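PDB 7DRQ: Uly1 from Catenovulum maritimum, which probably cleaves the algal polysaccharide ulvan by a lyase reaction, as a calcium-binding member of polysaccharide lyase family 24. Local coordinates for residues H195-R200 with S241-F246. Numbering follows the deposited sequence.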
# COMPACT_ATOMS: atom_id res chain seq x y z
N HIS A 195 -1.37 -16.14 -17.20
CA HIS A 195 -0.18 -16.16 -16.35
C HIS A 195 0.73 -14.98 -16.63
O HIS A 195 1.29 -14.39 -15.70
CB HIS A 195 0.58 -17.48 -16.51
CG HIS A 195 1.71 -17.63 -15.55
ND1 HIS A 195 3.01 -17.28 -15.86
CD2 HIS A 195 1.74 -18.10 -14.28
CE1 HIS A 195 3.79 -17.52 -14.82
NE2 HIS A 195 3.05 -18.02 -13.85
N GLY A 196 0.90 -14.61 -17.90
CA GLY A 196 1.71 -13.44 -18.21
C GLY A 196 1.21 -12.20 -17.49
O GLY A 196 2.01 -11.41 -16.98
N GLN A 197 -0.11 -12.03 -17.42
CA GLN A 197 -0.70 -10.82 -16.84
C GLN A 197 -0.73 -10.86 -15.32
O GLN A 197 -0.57 -9.82 -14.68
CB GLN A 197 -2.12 -10.61 -17.38
CG GLN A 197 -2.80 -9.34 -16.85
CD GLN A 197 -4.21 -9.11 -17.38
OE1 GLN A 197 -4.87 -8.15 -16.98
NE2 GLN A 197 -4.68 -9.98 -18.28
N PHE A 198 -0.91 -12.03 -14.72
CA PHE A 198 -1.20 -12.08 -13.29
C PHE A 198 -0.10 -12.70 -12.44
O PHE A 198 -0.29 -12.84 -11.23
CB PHE A 198 -2.53 -12.81 -13.07
CG PHE A 198 -3.70 -12.03 -13.58
CD1 PHE A 198 -4.12 -10.88 -12.93
CD2 PHE A 198 -4.34 -12.41 -14.76
CE1 PHE A 198 -5.17 -10.15 -13.42
CE2 PHE A 198 -5.39 -11.68 -15.25
CZ PHE A 198 -5.81 -10.55 -14.59
N SER A 199 1.03 -13.05 -13.02
CA SER A 199 2.15 -13.57 -12.25
C SER A 199 3.12 -12.44 -11.89
O SER A 199 3.12 -11.37 -12.50
CB SER A 199 2.89 -14.66 -13.02
OG SER A 199 3.42 -14.12 -14.21
N ARG A 200 3.94 -12.71 -10.87
CA ARG A 200 4.98 -11.79 -10.40
C ARG A 200 4.40 -10.46 -9.93
O ARG A 200 5.01 -9.41 -10.12
CB ARG A 200 6.05 -11.57 -11.47
CG ARG A 200 6.82 -12.84 -11.82
CD ARG A 200 8.03 -12.51 -12.69
NE ARG A 200 9.06 -13.54 -12.61
CZ ARG A 200 9.16 -14.56 -13.46
NH1 ARG A 200 8.29 -14.67 -14.45
NH2 ARG A 200 10.13 -15.46 -13.32
N SER A 241 -10.74 -4.53 -16.39
CA SER A 241 -9.99 -4.40 -17.63
C SER A 241 -8.63 -5.10 -17.51
O SER A 241 -8.17 -5.47 -16.42
CB SER A 241 -9.81 -2.93 -17.98
OG SER A 241 -9.03 -2.28 -17.00
N HIS A 242 -7.99 -5.29 -18.67
CA HIS A 242 -6.64 -5.83 -18.72
C HIS A 242 -5.67 -4.85 -18.08
O HIS A 242 -5.77 -3.64 -18.28
CB HIS A 242 -6.25 -6.08 -20.18
CG HIS A 242 -5.00 -6.88 -20.36
ND1 HIS A 242 -3.76 -6.44 -19.95
CD2 HIS A 242 -4.79 -8.08 -20.96
CE1 HIS A 242 -2.85 -7.36 -20.26
NE2 HIS A 242 -3.45 -8.35 -20.89
N PHE A 243 -4.73 -5.38 -17.29
CA PHE A 243 -3.69 -4.55 -16.69
C PHE A 243 -2.97 -3.75 -17.77
O PHE A 243 -2.66 -4.26 -18.85
CB PHE A 243 -2.67 -5.41 -15.94
CG PHE A 243 -2.96 -5.59 -14.47
CD1 PHE A 243 -3.23 -4.49 -13.66
CD2 PHE A 243 -2.95 -6.85 -13.91
CE1 PHE A 243 -3.48 -4.66 -12.30
CE2 PHE A 243 -3.20 -7.04 -12.56
CZ PHE A 243 -3.47 -5.94 -11.75
N LYS A 244 -2.68 -2.49 -17.47
CA LYS A 244 -1.98 -1.59 -18.37
C LYS A 244 -0.69 -1.13 -17.71
O LYS A 244 -0.68 -0.79 -16.52
CB LYS A 244 -2.87 -0.38 -18.70
CG LYS A 244 -2.20 0.67 -19.59
CD LYS A 244 -3.20 1.71 -20.07
CE LYS A 244 -4.11 1.13 -21.14
NZ LYS A 244 -3.34 0.66 -22.32
N SER A 245 0.41 -1.12 -18.46
CA SER A 245 1.71 -0.78 -17.90
C SER A 245 1.90 0.73 -17.83
O SER A 245 1.80 1.43 -18.85
CB SER A 245 2.82 -1.38 -18.77
OG SER A 245 2.70 -2.78 -18.81
N PHE A 246 2.21 1.24 -16.63
CA PHE A 246 2.67 2.61 -16.54
C PHE A 246 4.07 2.76 -17.14
O PHE A 246 4.36 3.74 -17.84
CB PHE A 246 2.69 3.11 -15.10
CG PHE A 246 3.43 4.41 -14.96
CD1 PHE A 246 2.83 5.59 -15.34
CD2 PHE A 246 4.75 4.44 -14.55
CE1 PHE A 246 3.51 6.79 -15.29
CE2 PHE A 246 5.45 5.64 -14.50
CZ PHE A 246 4.82 6.81 -14.86
O HOH W 1 -6.65 -7.24 -14.89
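Q197 reaches from the short helix 195-198 to the backbone of F243, and it has more surface covered than any other residue of the contact. CG lies anti to the backbone N and the chain stays extended beyond it, which brings the amide alongside H242 and the backbone N of F243. There OE1 accepts the backbone N-H of F243, with 2.8 Å from F243 N to Q197 OE1. The bond is nearly straight at hydrogen, 172°, yet the donor stands above the carbonyl plane of the amide and does not lie on a lone pair. A second donor reaches the same oxygen: a water 2.9 Å from Q197 OE1, which also donates to the carbonyl O of S241 and so bridges the segments.

The amide is also stacked on the imidazole of H242, the two planes only 17° apart. Q197 NE2 sits over one ring face, 3.3 Å from H242 CD2; its approach to H242 NE2 has too poor an angle for a hydrogen bond. The ring's rotation is fixed from its own segment, because H242 ND1 donates to F243 O at 2.7 Å, almost within the ring plane.

F243 presents its ring edge to Q197 CG, and beyond that F243 CE2 meets F198 CE1 at 3.8 Å. These two rings are inclined at 55°, and F148 adds another aromatic ring beside F198. With an alanine here in place of Q197, the F243 N-H would probably lose its acceptor, the water its bond to the amide, and the H242 ring its stacked partner.

Strand 239-245 is an outer strand of the four-stranded antiparallel sheet 201-245, and the helix immediately precedes the opposite outer strand, 201-208. The contact thus joins the entry and exit of one up-and-down sheet, consistent with a blade of a beta-propeller.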